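Side-chain contacts in cellulose 1,4-beta-cellobiosidase (PDB 3ZQX), which probably releases cellobiose from cellulose as a cellulosomal enzyme, here represented by its family 3b carbohydrate-binding module, a family whose members commonly bind cellulose: residues K129-L132 with E137-W140; F23-T28 with L81-V86; F54-T59 with G64-S69; V3-L8 with I38-Y43. The protein carries 1 engineered substitution. All coordinates share one frame; numbering follows the deposited sequence. Where two conformers were deposited one is given.

Contacts 2 and 4 lie in the buried interior, where side chains from facing sheets of the sandwich meet; contacts 1 and 3 are only partly buried and lie on opposite sides of the chain's centre. Contact 1 alone pairs neighbouring strands by backbone hydrogen bonds. The others have no direct hydrogen bond between their segments: contact 2 and contact 3 are apolar throughout, whereas contact 4 adds a water bridge between two tyrosines. All four share the sheet containing strand 38-43, which is flanked by strand 130-134 of contact 1 and strand 78-83 of contact 2. Contact 3 is nested within the chain loop closed by contact 2, and Phe83 of contact 2 touches Leu66 of contact 3.

Contact 1. Residues K129-L132 with E137-W140; sequences KVTL and ELVW
The Trp140 indole presents its pyrrole edge to the 129-132 backbone: Val130 O lies near the ring plane, 3.2 Å from Trp140 CD1, with Leu132 N at the same rim. Val130 O is also 3.4 Å from Trp140 NE1, but the angle is too poor for a bond; NE1 instead donates to Tyr127 O. With CG anti to the backbone N (chi1 172°), the indole is carried beside its own carbonyl carbon, on the face of the sheet that Leu132 also occupies. There Leu132 CB packs 3.9 Å from Trp140 CB. Segments 129-132 and 137-140 belong to the two strands of a beta hairpin, disturbed by a classic beta bulge in which Val139 and Trp140 both face Leu132. Leu132 O accepts from Val139 N at 2.9 Å and, more loosely, from Trp140 N at 3.3 Å, both donors approaching from one face of the carbonyl plane. Leu132 N returns a 3.0 Å bond to Trp140 O. Val139 CG2 sits 3.9 Å from Leu132 CB. Away from the indole, Thr131 CG2 and Leu138 CD1 meet at 3.8 Å, their side chains roughly perpendicular, while Thr131 OG1 is hydrogen-bonded to Tyr43 OH.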
loop_
_atom_site.group_PDB
_atom_site.type_symbol
_atom_site.label_atom_id
_atom_site.label_comp_id
_atom_site.label_asym_id
_atom_site.label_seq_id
_atom_site.Cartn_x
_atom_site.Cartn_y
_atom_site.Cartn_z
ATOM N N LYS A 129 6.145 -2.925 -7.268
ATOM C CA LYS A 129 5.174 -3.976 -6.958
ATOM C C LYS A 129 4.004 -3.501 -6.103
ATOM O O LYS A 129 3.151 -4.300 -5.734
ATOM C CB LYS A 129 5.853 -5.203 -6.356
ATOM C CG LYS A 129 6.773 -5.905 -7.341
ATOM C CD LYS A 129 7.449 -7.113 -6.712
ATOM C CE LYS A 129 8.372 -7.803 -7.704
ATOM N NZ LYS A 129 9.101 -8.941 -7.074
ATOM N N VAL A 130 3.969 -2.207 -5.809
ATOM C CA VAL A 130 2.799 -1.554 -5.235
ATOM C C VAL A 130 2.333 -0.577 -6.295
ATOM O O VAL A 130 3.120 0.229 -6.784
ATOM C CB VAL A 130 3.149 -0.841 -3.908
ATOM C CG1 VAL A 130 1.996 0.026 -3.405
ATOM C CG2 VAL A 130 3.545 -1.871 -2.866
ATOM N N THR A 131 1.061 -0.641 -6.651
ATOM C CA THR A 131 0.545 0.121 -7.782
ATOM C C THR A 131 -0.217 1.361 -7.342
ATOM O O THR A 131 -0.739 1.438 -6.218
ATOM C CB THR A 131 -0.398 -0.723 -8.631
ATOM O OG1 THR A 131 -1.392 -1.271 -7.761
ATOM C CG2 THR A 131 0.356 -1.836 -9.364
ATOM N N LEU A 132 -0.215 2.358 -8.221
ATOM C CA LEU A 132 -1.128 3.490 -8.118
ATOM C C LEU A 132 -1.995 3.581 -9.360
ATOM O O LEU A 132 -1.504 3.421 -10.487
ATOM C CB LEU A 132 -0.386 4.816 -7.983
ATOM C CG LEU A 132 0.513 4.982 -6.771
ATOM C CD1 LEU A 132 1.267 6.302 -6.855
ATOM C CD2 LEU A 132 -0.293 4.879 -5.480
ATOM N N GLU A 137 -6.640 4.787 -14.756
ATOM C CA GLU A 137 -5.440 4.287 -15.415
ATOM C C GLU A 137 -4.423 3.824 -14.389
ATOM O O GLU A 137 -4.340 4.389 -13.302
ATOM C CB GLU A 137 -4.806 5.390 -16.270
ATOM C CG GLU A 137 -5.574 5.748 -17.528
ATOM C CD GLU A 137 -4.905 6.862 -18.315
ATOM O OE1 GLU A 137 -4.227 7.705 -17.689
ATOM O OE2 GLU A 137 -5.055 6.892 -19.554
ATOM N N LEU A 138 -3.624 2.828 -14.759
ATOM C CA LEU A 138 -2.489 2.438 -13.948
ATOM C C LEU A 138 -1.405 3.469 -14.223
ATOM O O LEU A 138 -0.982 3.651 -15.371
ATOM C CB LEU A 138 -2.010 1.061 -14.411
ATOM C CG LEU A 138 -0.705 0.540 -13.815
ATOM C CD1 LEU A 138 -0.874 0.286 -12.320
ATOM C CD2 LEU A 138 -0.283 -0.735 -14.524
ATOM N N VAL A 139 -1.029 4.231 -13.196
ATOM C CA VAL A 139 0.034 5.208 -13.381
ATOM C C VAL A 139 1.386 4.892 -12.764
ATOM O O VAL A 139 2.389 5.505 -13.135
ATOM C CB VAL A 139 -0.428 6.607 -12.916
ATOM C CG1 VAL A 139 -1.639 7.051 -13.711
ATOM C CG2 VAL A 139 -0.742 6.608 -11.429
ATOM N N TRP A 140 1.444 3.899 -11.887
ATOM C CA TRP A 140 2.700 3.508 -11.268
ATOM C C TRP A 140 2.662 2.030 -10.970
ATOM O O TRP A 140 1.674 1.531 -10.434
ATOM C CB TRP A 140 2.967 4.279 -9.963
ATOM C CG TRP A 140 4.162 3.723 -9.259
ATOM C CD1 TRP A 140 4.166 2.834 -8.225
ATOM C CD2 TRP A 140 5.531 3.967 -9.584
ATOM N NE1 TRP A 140 5.458 2.519 -7.874
ATOM C CE2 TRP A 140 6.314 3.200 -8.697
ATOM C CE3 TRP A 140 6.170 4.759 -10.542
ATOM C CZ2 TRP A 140 7.701 3.210 -8.730
ATOM C CZ3 TRP A 140 7.549 4.764 -10.579
ATOM C CH2 TRP A 140 8.301 3.995 -9.678
#

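Contact 2. Residues F23-T28 with L81-V86; sequences FNIVNT and LEFKDV
This is a buried, wholly apolar contact between the facing sheets of the sandwich: Phe23 and Ile25 of strand 15-27 meet Leu81 and Phe83 of strand 78-83. No hydrogen bond joins the segments, and the nearest CA atoms, of Phe23 and Leu81, are 10.6 Å apart, so side chains alone fill the separation. Two aromatic-aliphatic pairs do this, with the aromatic partner contributed by a different strand in each. In the first, the Leu81 CD1 methyl, in the conformer given, approaches the Phe23 ring obliquely, 4.0 Å from Phe23 CE2. In the second, Ile25 and Phe83 reach toward one another from opposite directions, and the Ile25 CD1 methyl stops 3.7 Å from Phe83 CZ and 4.2 Å from Phe83 CE1. Ile25 CG1 stands beside the backbone N (chi1 -63°) and the chain then runs on extended (chi2 170°), which carries CD1 far enough inward to meet the ring. The layer continues around these pairs: Phe23 stacks on Phe99 and touches Leu40 and Tyr42, Ile25 also reaches Leu40, and Phe83 packs on Leu66 and Leu35. Inward-pointing residues alternating with outward ones on two facing antiparallel sheets form the hydrophobic interior of a beta sandwich, the fold of family 3 carbohydrate-binding modules.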
loop_
_atom_site.group_PDB
_atom_site.type_symbol
_atom_site.label_atom_id
_atom_site.label_comp_id
_atom_site.label_asym_id
_atom_site.label_seq_id
_atom_site.Cartn_x
_atom_site.Cartn_y
_atom_site.Cartn_z
ATOM N N PHE A 23 4.685 2.929 3.246
ATOM C CA PHE A 23 4.617 3.486 1.901
ATOM C C PHE A 23 4.967 4.970 1.951
ATOM O O PHE A 23 4.917 5.600 3.005
ATOM C CB PHE A 23 3.205 3.402 1.299
ATOM C CG PHE A 23 2.584 2.034 1.338
ATOM C CD1 PHE A 23 3.187 0.956 0.716
ATOM C CD2 PHE A 23 1.368 1.836 1.969
ATOM C CE1 PHE A 23 2.591 -0.304 0.747
ATOM C CE2 PHE A 23 0.771 0.588 2.003
ATOM C CZ PHE A 23 1.383 -0.480 1.388
ATOM N N ASN A 24 5.358 5.518 0.809
ATOM C CA ASN A 24 5.461 6.958 0.644
ATOM C C ASN A 24 5.009 7.253 -0.770
ATOM O O ASN A 24 5.569 6.684 -1.706
ATOM C CB ASN A 24 6.917 7.387 0.855
ATOM C CG ASN A 24 7.128 8.876 0.713
ATOM O OD1 ASN A 24 6.228 9.677 0.984
ATOM N ND2 ASN A 24 8.329 9.260 0.281
ATOM N N ILE A 25 4.032 8.140 -0.942
ATOM C CA ILE A 25 3.583 8.509 -2.277
ATOM C C ILE A 25 4.214 9.841 -2.640
ATOM O O ILE A 25 4.031 10.831 -1.938
ATOM C CB ILE A 25 2.049 8.593 -2.375
ATOM C CG1 ILE A 25 1.431 7.218 -2.094
ATOM C CG2 ILE A 25 1.637 9.106 -3.754
ATOM C CD1 ILE A 25 -0.071 7.247 -1.941
ATOM N N VAL A 26 4.971 9.850 -3.733
ATOM C CA VAL A 26 5.735 11.026 -4.138
ATOM C C VAL A 26 5.186 11.537 -5.457
ATOM O O VAL A 26 5.038 10.764 -6.402
ATOM C CB VAL A 26 7.228 10.676 -4.305
ATOM C CG1 VAL A 26 8.016 11.913 -4.688
ATOM C CG2 VAL A 26 7.788 10.062 -3.021
ATOM N N ASN A 27 4.865 12.829 -5.528
ATOM C CA ASN A 27 4.354 13.386 -6.765
ATOM C C ASN A 27 5.534 13.988 -7.502
ATOM O O ASN A 27 5.959 15.108 -7.214
ATOM C CB ASN A 27 3.328 14.464 -6.421
ATOM C CG ASN A 27 2.614 14.981 -7.634
ATOM O OD1 ASN A 27 3.024 14.719 -8.761
ATOM N ND2 ASN A 27 1.530 15.718 -7.417
ATOM N N THR A 28 5.987 13.283 -8.535
ATOM C CA THR A 28 7.182 13.681 -9.270
ATOM C C THR A 28 6.835 14.484 -10.509
ATOM O O THR A 28 7.729 14.939 -11.221
ATOM C CB THR A 28 8.039 12.470 -9.721
ATOM O OG1 THR A 28 7.345 11.732 -10.735
ATOM C CG2 THR A 28 8.367 11.562 -8.551
ATOM N N LEU A 81 -5.671 1.237 -0.581
ATOM C CA LEU A 81 -5.810 2.497 0.131
ATOM C C LEU A 81 -6.350 3.556 -0.788
ATOM O O LEU A 81 -5.811 3.803 -1.879
ATOM C CB LEU A 81 -4.489 2.992 0.708
ATOM C CG LEU A 81 -3.900 2.135 1.812
ATOM C CD1 LEU A 81 -2.612 2.760 2.308
ATOM C CD2 LEU A 81 -4.906 1.962 2.952
ATOM N N GLU A 82 -7.438 4.157 -0.336
ATOM C CA GLU A 82 -7.962 5.381 -0.901
ATOM C C GLU A 82 -7.814 6.455 0.174
ATOM O O GLU A 82 -7.336 6.185 1.276
ATOM C CB GLU A 82 -9.408 5.190 -1.353
ATOM C CG GLU A 82 -9.488 4.341 -2.610
ATOM C CD GLU A 82 -10.884 3.908 -2.948
ATOM O OE1 GLU A 82 -11.441 3.092 -2.190
ATOM O OE2 GLU A 82 -11.427 4.378 -3.972
ATOM N N PHE A 83 -8.208 7.679 -0.159
ATOM C CA PHE A 83 -7.912 8.828 0.676
ATOM C C PHE A 83 -9.059 9.808 0.646
ATOM O O PHE A 83 -9.792 9.907 -0.329
ATOM C CB PHE A 83 -6.658 9.553 0.162
ATOM C CG PHE A 83 -5.456 8.655 0.055
ATOM C CD1 PHE A 83 -5.241 7.906 -1.091
ATOM C CD2 PHE A 83 -4.555 8.545 1.097
ATOM C CE1 PHE A 83 -4.152 7.043 -1.183
ATOM C CE2 PHE A 83 -3.460 7.692 1.011
ATOM C CZ PHE A 83 -3.262 6.946 -0.131
ATOM N N LYS A 84 -9.192 10.557 1.729
ATOM C CA LYS A 84 -10.043 11.739 1.746
ATOM C C LYS A 84 -9.366 12.848 0.944
ATOM O O LYS A 84 -8.282 12.636 0.376
ATOM C CB LYS A 84 -10.304 12.165 3.186
ATOM C CG LYS A 84 -11.115 11.133 3.957
ATOM C CD LYS A 84 -11.497 11.616 5.337
ATOM C CE LYS A 84 -12.248 10.531 6.099
ATOM N NZ LYS A 84 -12.449 10.919 7.526
ATOM N N ASP A 85 -9.968 14.041 0.917
ATOM C CA ASP A 85 -9.497 15.048 -0.027
ATOM C C ASP A 85 -8.391 15.797 0.709
ATOM O O ASP A 85 -8.586 16.865 1.286
ATOM C CB ASP A 85 -10.698 15.994 -0.306
ATOM C CG ASP A 85 -10.395 17.095 -1.314
ATOM O OD1 ASP A 85 -9.338 17.074 -1.959
ATOM O OD2 ASP A 85 -11.245 17.996 -1.471
ATOM N N VAL A 86 -7.180 15.320 0.440
ATOM C CA VAL A 86 -5.942 15.843 0.997
ATOM C C VAL A 86 -5.120 16.172 -0.221
ATOM O O VAL A 86 -4.899 15.312 -1.075
ATOM C CB VAL A 86 -5.182 14.824 1.877
ATOM C CG1 VAL A 86 -3.807 15.368 2.247
ATOM C CG2 VAL A 86 -5.980 14.503 3.133
#

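Contact 3. Residues F54-T59 with G64-S69; sequences FICYYT and GNLIPS
The backbones of 54-59 and 64-69 run past each other in opposite senses without hydrogen-bonding, their CA atoms 6.5 Å apart at Phe54 and Pro68 and 8.5 Å apart at Cys56 and Leu66. Phe54 and Leu66 carry most of the contact. In Phe54, CG anti to the backbone N (chi1 169°) swings the ring beside its own carbonyl carbon, with the base against Pro68 and the far edge at Leu66. The pyrrolidine of Pro68 lies across the base of the phenyl group at about a right angle to the side chain: Pro68 CB is 3.6 Å from Phe54 CD2, and Pro68 CG is 3.7 Å from the same carbon. Farther out, Leu66 CD1 comes to the ring edge, near its plane, at 3.9 Å from Phe54 CE2. That one methyl serves several partners. Cys56 turns its CB and its sulfur toward it, with Cys56 CB 3.6 Å and Cys56 SG 3.7 Å from Leu66 CD1, and Thr59 CG2 stands more loosely beside it at 4.2 Å. The hydroxyl of Thr59 is not part of this packing, since Thr59 OG1 bonds to Glu96 O. Phe54 also touches Phe99 on strand 97-103 and Leu79 and Leu81 on strand 78-83. Strand 52-55 pairs with 97-103 in one sheet, whereas 66-71 is the outermost strand of the other, so the chain crosses between the layers here and its side chains cover the sandwich edge, as expected of the jelly-roll topology of family 3 modules.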
loop_
_atom_site.group_PDB
_atom_site.type_symbol
_atom_site.label_atom_id
_atom_site.label_comp_id
_atom_site.label_asym_id
_atom_site.label_seq_id
_atom_site.Cartn_x
_atom_site.Cartn_y
_atom_site.Cartn_z
ATOM N N PHE A 54 -6.831 -3.257 8.376
ATOM C CA PHE A 54 -5.718 -2.344 8.143
ATOM C C PHE A 54 -5.584 -1.406 9.331
ATOM O O PHE A 54 -6.591 -0.897 9.834
ATOM C CB PHE A 54 -6.009 -1.512 6.895
ATOM C CG PHE A 54 -5.063 -0.355 6.697
ATOM C CD1 PHE A 54 -3.891 -0.526 5.995
ATOM C CD2 PHE A 54 -5.352 0.904 7.204
ATOM C CE1 PHE A 54 -3.013 0.531 5.803
ATOM C CE2 PHE A 54 -4.482 1.963 7.015
ATOM C CZ PHE A 54 -3.313 1.775 6.314
ATOM N N ILE A 55 -4.351 -1.162 9.769
ATOM C CA ILE A 55 -4.103 -0.166 10.801
ATOM C C ILE A 55 -2.877 0.656 10.436
ATOM O O ILE A 55 -1.834 0.104 10.052
ATOM C CB ILE A 55 -3.890 -0.797 12.188
ATOM C CG1 ILE A 55 -4.998 -1.798 12.535
ATOM C CG2 ILE A 55 -3.807 0.293 13.250
ATOM C CD1 ILE A 55 -4.742 -3.208 12.049
ATOM N N CYS A 56 -3.015 1.975 10.538
ATOM C CA CYS A 56 -1.906 2.905 10.335
ATOM C C CYS A 56 -1.617 3.631 11.641
ATOM O O CYS A 56 -2.430 4.438 12.099
ATOM C CB CYS A 56 -2.251 3.933 9.265
ATOM S SG CYS A 56 -1.029 5.250 9.128
ATOM N N TYR A 57 -0.463 3.351 12.233
ATOM C CA TYR A 57 -0.094 3.971 13.499
ATOM C C TYR A 57 0.409 5.393 13.336
ATOM O O TYR A 57 0.375 6.155 14.300
ATOM C CB TYR A 57 0.924 3.111 14.273
ATOM C CG TYR A 57 0.316 1.811 14.741
ATOM C CD1 TYR A 57 -0.698 1.811 15.682
ATOM C CD2 TYR A 57 0.720 0.593 14.220
ATOM C CE1 TYR A 57 -1.280 0.643 16.105
ATOM C CE2 TYR A 57 0.135 -0.590 14.641
ATOM C CZ TYR A 57 -0.864 -0.557 15.583
ATOM O OH TYR A 57 -1.455 -1.733 15.992
ATOM N N TYR A 58 0.987 5.729 12.185
ATOM C CA TYR A 58 1.311 7.118 11.914
ATOM C C TYR A 58 1.369 7.420 10.432
ATOM O O TYR A 58 1.915 6.632 9.669
ATOM C CB TYR A 58 2.655 7.455 12.551
ATOM C CG TYR A 58 3.117 8.844 12.203
ATOM C CD1 TYR A 58 2.483 9.957 12.738
ATOM C CD2 TYR A 58 4.166 9.045 11.317
ATOM C CE1 TYR A 58 2.893 11.237 12.412
ATOM C CE2 TYR A 58 4.583 10.319 10.988
ATOM C CZ TYR A 58 3.939 11.406 11.533
ATOM O OH TYR A 58 4.351 12.677 11.208
ATOM N N THR A 59 0.845 8.574 10.031
ATOM C CA THR A 59 1.226 9.187 8.768
ATOM C C THR A 59 1.077 10.705 8.890
ATOM O O THR A 59 0.145 11.165 9.543
ATOM C CB THR A 59 0.400 8.627 7.591
ATOM O OG1 THR A 59 0.836 9.240 6.374
ATOM C CG2 THR A 59 -1.090 8.871 7.761
ATOM N N GLY A 64 -6.647 9.276 9.882
ATOM C CA GLY A 64 -8.072 9.428 9.644
ATOM C C GLY A 64 -8.418 9.819 8.219
ATOM O O GLY A 64 -9.581 9.762 7.819
ATOM N N ASN A 65 -7.414 10.218 7.448
ATOM C CA ASN A 65 -7.620 10.544 6.046
ATOM C C ASN A 65 -7.403 9.365 5.107
ATOM O O ASN A 65 -7.516 9.513 3.895
ATOM C CB ASN A 65 -6.760 11.736 5.653
ATOM C CG ASN A 65 -7.299 13.016 6.228
ATOM O OD1 ASN A 65 -8.502 13.253 6.168
ATOM N ND2 ASN A 65 -6.433 13.828 6.822
ATOM N N LEU A 66 -7.107 8.195 5.677
ATOM C CA LEU A 66 -6.970 6.971 4.901
ATOM C C LEU A 66 -8.300 6.232 4.848
ATOM O O LEU A 66 -9.051 6.207 5.821
ATOM C CB LEU A 66 -5.921 6.054 5.535
ATOM C CG LEU A 66 -4.535 6.667 5.760
ATOM C CD1 LEU A 66 -3.608 5.699 6.475
ATOM C CD2 LEU A 66 -3.925 7.113 4.439
ATOM N N ILE A 67 -8.571 5.619 3.702
ATOM C CA ILE A 67 -9.787 4.840 3.498
ATOM C C ILE A 67 -9.363 3.460 3.004
ATOM O O ILE A 67 -9.187 3.249 1.803
ATOM C CB ILE A 67 -10.721 5.517 2.472
ATOM C CG1 ILE A 67 -11.011 6.965 2.875
ATOM C CG2 ILE A 67 -12.018 4.729 2.332
ATOM C CD1 ILE A 67 -11.791 7.749 1.834
ATOM N N PRO A 68 -9.117 2.526 3.931
ATOM C CA PRO A 68 -8.668 1.188 3.541
ATOM C C PRO A 68 -9.792 0.262 3.114
ATOM O O PRO A 68 -10.894 0.329 3.657
ATOM C CB PRO A 68 -8.022 0.663 4.822
ATOM C CG PRO A 68 -8.832 1.300 5.919
ATOM C CD PRO A 68 -9.154 2.692 5.397
ATOM N N SER A 69 -9.473 -0.663 2.221
ATOM C CA SER A 69 -10.378 -1.742 1.866
ATOM C C SER A 69 -9.545 -2.908 1.366
ATOM O O SER A 69 -8.325 -2.794 1.218
ATOM C CB SER A 69 -11.389 -1.282 0.798
ATOM O OG SER A 69 -10.746 -0.835 -0.383
#

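Contact 4. Residues V3-L8 with I38-Y43; sequences VKVQYL and IVLRYY
Tyr7 OH has two polar partners: a water, with which it shares a 2.7 Å hydrogen bond, and the backbone Asp118 N. The same water donates to Tyr42 OH at 2.8 Å, bridging the two buried phenols, and it lies in the plane of the Tyr7 ring, at its edge. The rings themselves meet through Tyr7 CE1 and Tyr42 CE2, 3.9 Å apart, with Tyr7 CE1 placed near the plane at the Tyr42 rim. Both tyrosines hold CG anti to the backbone N (chi1 161° in Tyr7), which sends both phenols inward, where the two side chains cross at a slant. Toward the start of both segments the contact is aliphatic. Val5 CG2 touches Leu40 CD1 at 4.1 Å, the side chains at about a right angle, and Val3 CG1 meets Ile38 CD1 tip to tip, also at 4.1 Å. The axes of segments 3-8 and 38-43 approach to 9.7 Å and run in similar directions, 33° off parallel, as facing layers of a beta sandwich do. The Tyr42 side chain is about 9 Å from the bound calcium ion. Strand 3-9 pairs with 15-27 and 125-126 in its sheet, while strand 38-43 lies between 78-83 and 130-134 in the other, whose Leu132 packs on Val3 and Val5.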
loop_
_atom_site.group_PDB
_atom_site.type_symbol
_atom_site.label_atom_id
_atom_site.label_comp_id
_atom_site.label_asym_id
_atom_site.label_seq_id
_atom_site.Cartn_x
_atom_site.Cartn_y
_atom_site.Cartn_z
ATOM N N VAL A 3 2.760 10.510 -10.051
ATOM C CA VAL A 3 2.944 9.941 -8.727
ATOM C C VAL A 3 3.614 8.560 -8.764
ATOM O O VAL A 3 3.422 7.779 -9.702
ATOM C CB VAL A 3 1.606 9.875 -7.956
ATOM C CG1 VAL A 3 1.228 11.256 -7.418
ATOM C CG2 VAL A 3 0.496 9.306 -8.846
ATOM N N LYS A 4 4.411 8.280 -7.738
ATOM C CA LYS A 4 5.062 6.984 -7.568
ATOM C C LYS A 4 4.977 6.553 -6.108
ATOM O O LYS A 4 4.658 7.363 -5.234
ATOM C CB LYS A 4 6.531 7.042 -7.996
ATOM C CG LYS A 4 7.407 7.927 -7.113
ATOM C CD LYS A 4 8.856 7.933 -7.582
ATOM C CE LYS A 4 9.722 8.782 -6.667
ATOM N NZ LYS A 4 11.152 8.843 -7.107
ATOM N N VAL A 5 5.274 5.278 -5.849
ATOM C CA VAL A 5 5.308 4.734 -4.500
ATOM C C VAL A 5 6.701 4.293 -4.137
ATOM O O VAL A 5 7.374 3.625 -4.926
ATOM C CB VAL A 5 4.400 3.488 -4.363
ATOM C CG1 VAL A 5 4.538 2.865 -2.976
ATOM C CG2 VAL A 5 2.959 3.846 -4.655
ATOM N N GLN A 6 7.104 4.653 -2.923
ATOM C CA GLN A 6 8.252 4.039 -2.275
ATOM C C GLN A 6 7.757 3.136 -1.158
ATOM O O GLN A 6 6.698 3.375 -0.564
ATOM C CB GLN A 6 9.180 5.089 -1.687
ATOM C CG GLN A 6 9.571 6.149 -2.675
ATOM C CD GLN A 6 10.623 7.061 -2.117
ATOM O OE1 GLN A 6 10.504 7.555 -0.992
ATOM N NE2 GLN A 6 11.686 7.269 -2.884
ATOM N N TYR A 7 8.522 2.084 -0.883
ATOM C CA TYR A 7 8.162 1.064 0.089
ATOM C C TYR A 7 9.370 0.695 0.917
ATOM O O TYR A 7 10.507 0.778 0.454
ATOM C CB TYR A 7 7.687 -0.175 -0.667
ATOM C CG TYR A 7 7.664 -1.521 0.043
ATOM C CD1 TYR A 7 6.580 -1.912 0.813
ATOM C CD2 TYR A 7 8.696 -2.439 -0.132
ATOM C CE1 TYR A 7 6.536 -3.163 1.416
ATOM C CE2 TYR A 7 8.661 -3.688 0.470
ATOM C CZ TYR A 7 7.574 -4.054 1.232
ATOM O OH TYR A 7 7.554 -5.308 1.810
ATOM N N LEU A 8 9.098 0.279 2.146
ATOM C CA LEU A 8 10.047 -0.494 2.925
ATOM C C LEU A 8 9.273 -1.516 3.747
ATOM O O LEU A 8 8.089 -1.332 4.057
ATOM C CB LEU A 8 10.934 0.392 3.807
ATOM C CG LEU A 8 10.286 1.182 4.946
ATOM C CD1 LEU A 8 10.095 0.323 6.183
ATOM C CD2 LEU A 8 11.123 2.408 5.281
ATOM N N ILE A 38 -6.560 9.149 -6.009
ATOM C CA ILE A 38 -5.490 8.162 -6.137
ATOM C C ILE A 38 -5.814 6.883 -5.369
ATOM O O ILE A 38 -6.297 6.947 -4.236
ATOM C CB ILE A 38 -4.152 8.781 -5.669
ATOM C CG1 ILE A 38 -3.740 9.909 -6.622
ATOM C CG2 ILE A 38 -3.068 7.725 -5.554
ATOM C CD1 ILE A 38 -2.635 10.802 -6.111
ATOM N N VAL A 39 -5.575 5.736 -6.000
ATOM C CA VAL A 39 -5.797 4.430 -5.400
ATOM C C VAL A 39 -4.460 3.702 -5.342
ATOM O O VAL A 39 -3.766 3.593 -6.357
ATOM C CB VAL A 39 -6.779 3.614 -6.265
ATOM C CG1 VAL A 39 -6.895 2.188 -5.760
ATOM C CG2 VAL A 39 -8.151 4.285 -6.309
ATOM N N LEU A 40 -4.097 3.213 -4.161
ATOM C CA LEU A 40 -2.883 2.420 -3.972
ATOM C C LEU A 40 -3.262 0.965 -3.698
ATOM O O LEU A 40 -4.222 0.706 -2.969
ATOM C CB LEU A 40 -2.080 2.988 -2.793
ATOM C CG LEU A 40 -0.812 2.248 -2.345
ATOM C CD1 LEU A 40 0.194 3.203 -1.704
ATOM C CD2 LEU A 40 -1.130 1.103 -1.401
ATOM N N ARG A 41 -2.517 0.016 -4.275
ATOM C CA ARG A 41 -2.747 -1.399 -3.968
ATOM C C ARG A 41 -1.464 -2.135 -3.611
ATOM O O ARG A 41 -0.446 -2.029 -4.307
ATOM C CB ARG A 41 -3.458 -2.113 -5.124
ATOM C CG ARG A 41 -4.856 -1.579 -5.350
ATOM C CD ARG A 41 -5.573 -2.250 -6.514
ATOM N NE ARG A 41 -6.934 -1.715 -6.589
ATOM C CZ ARG A 41 -7.780 -1.923 -7.590
ATOM N NH1 ARG A 41 -7.411 -2.640 -8.637
ATOM N NH2 ARG A 41 -8.997 -1.393 -7.541
ATOM N N TYR A 42 -1.543 -2.869 -2.500
ATOM C CA TYR A 42 -0.498 -3.767 -2.026
ATOM C C TYR A 42 -1.037 -5.188 -2.122
ATOM O O TYR A 42 -2.036 -5.525 -1.483
ATOM C CB TYR A 42 -0.133 -3.425 -0.566
ATOM C CG TYR A 42 0.873 -4.377 0.066
ATOM C CD1 TYR A 42 0.464 -5.563 0.658
ATOM C CD2 TYR A 42 2.235 -4.085 0.061
ATOM C CE1 TYR A 42 1.382 -6.435 1.227
ATOM C CE2 TYR A 42 3.158 -4.950 0.616
ATOM C CZ TYR A 42 2.734 -6.122 1.203
ATOM O OH TYR A 42 3.681 -6.963 1.747
ATOM N N TYR A 43 -0.387 -6.003 -2.948
ATOM C CA TYR A 43 -0.895 -7.321 -3.323
ATOM C C TYR A 43 -0.399 -8.408 -2.391
ATOM O O TYR A 43 0.803 -8.539 -2.157
ATOM C CB TYR A 43 -0.500 -7.633 -4.775
ATOM C CG TYR A 43 -1.072 -6.619 -5.735
ATOM C CD1 TYR A 43 -2.363 -6.753 -6.217
ATOM C CD2 TYR A 43 -0.345 -5.484 -6.103
ATOM C CE1 TYR A 43 -2.914 -5.806 -7.067
ATOM C CE2 TYR A 43 -0.883 -4.529 -6.950
ATOM C CZ TYR A 43 -2.164 -4.695 -7.432
ATOM O OH TYR A 43 -2.682 -3.731 -8.263
HETATM O O HOH W 1 5.542 -5.774 3.479
#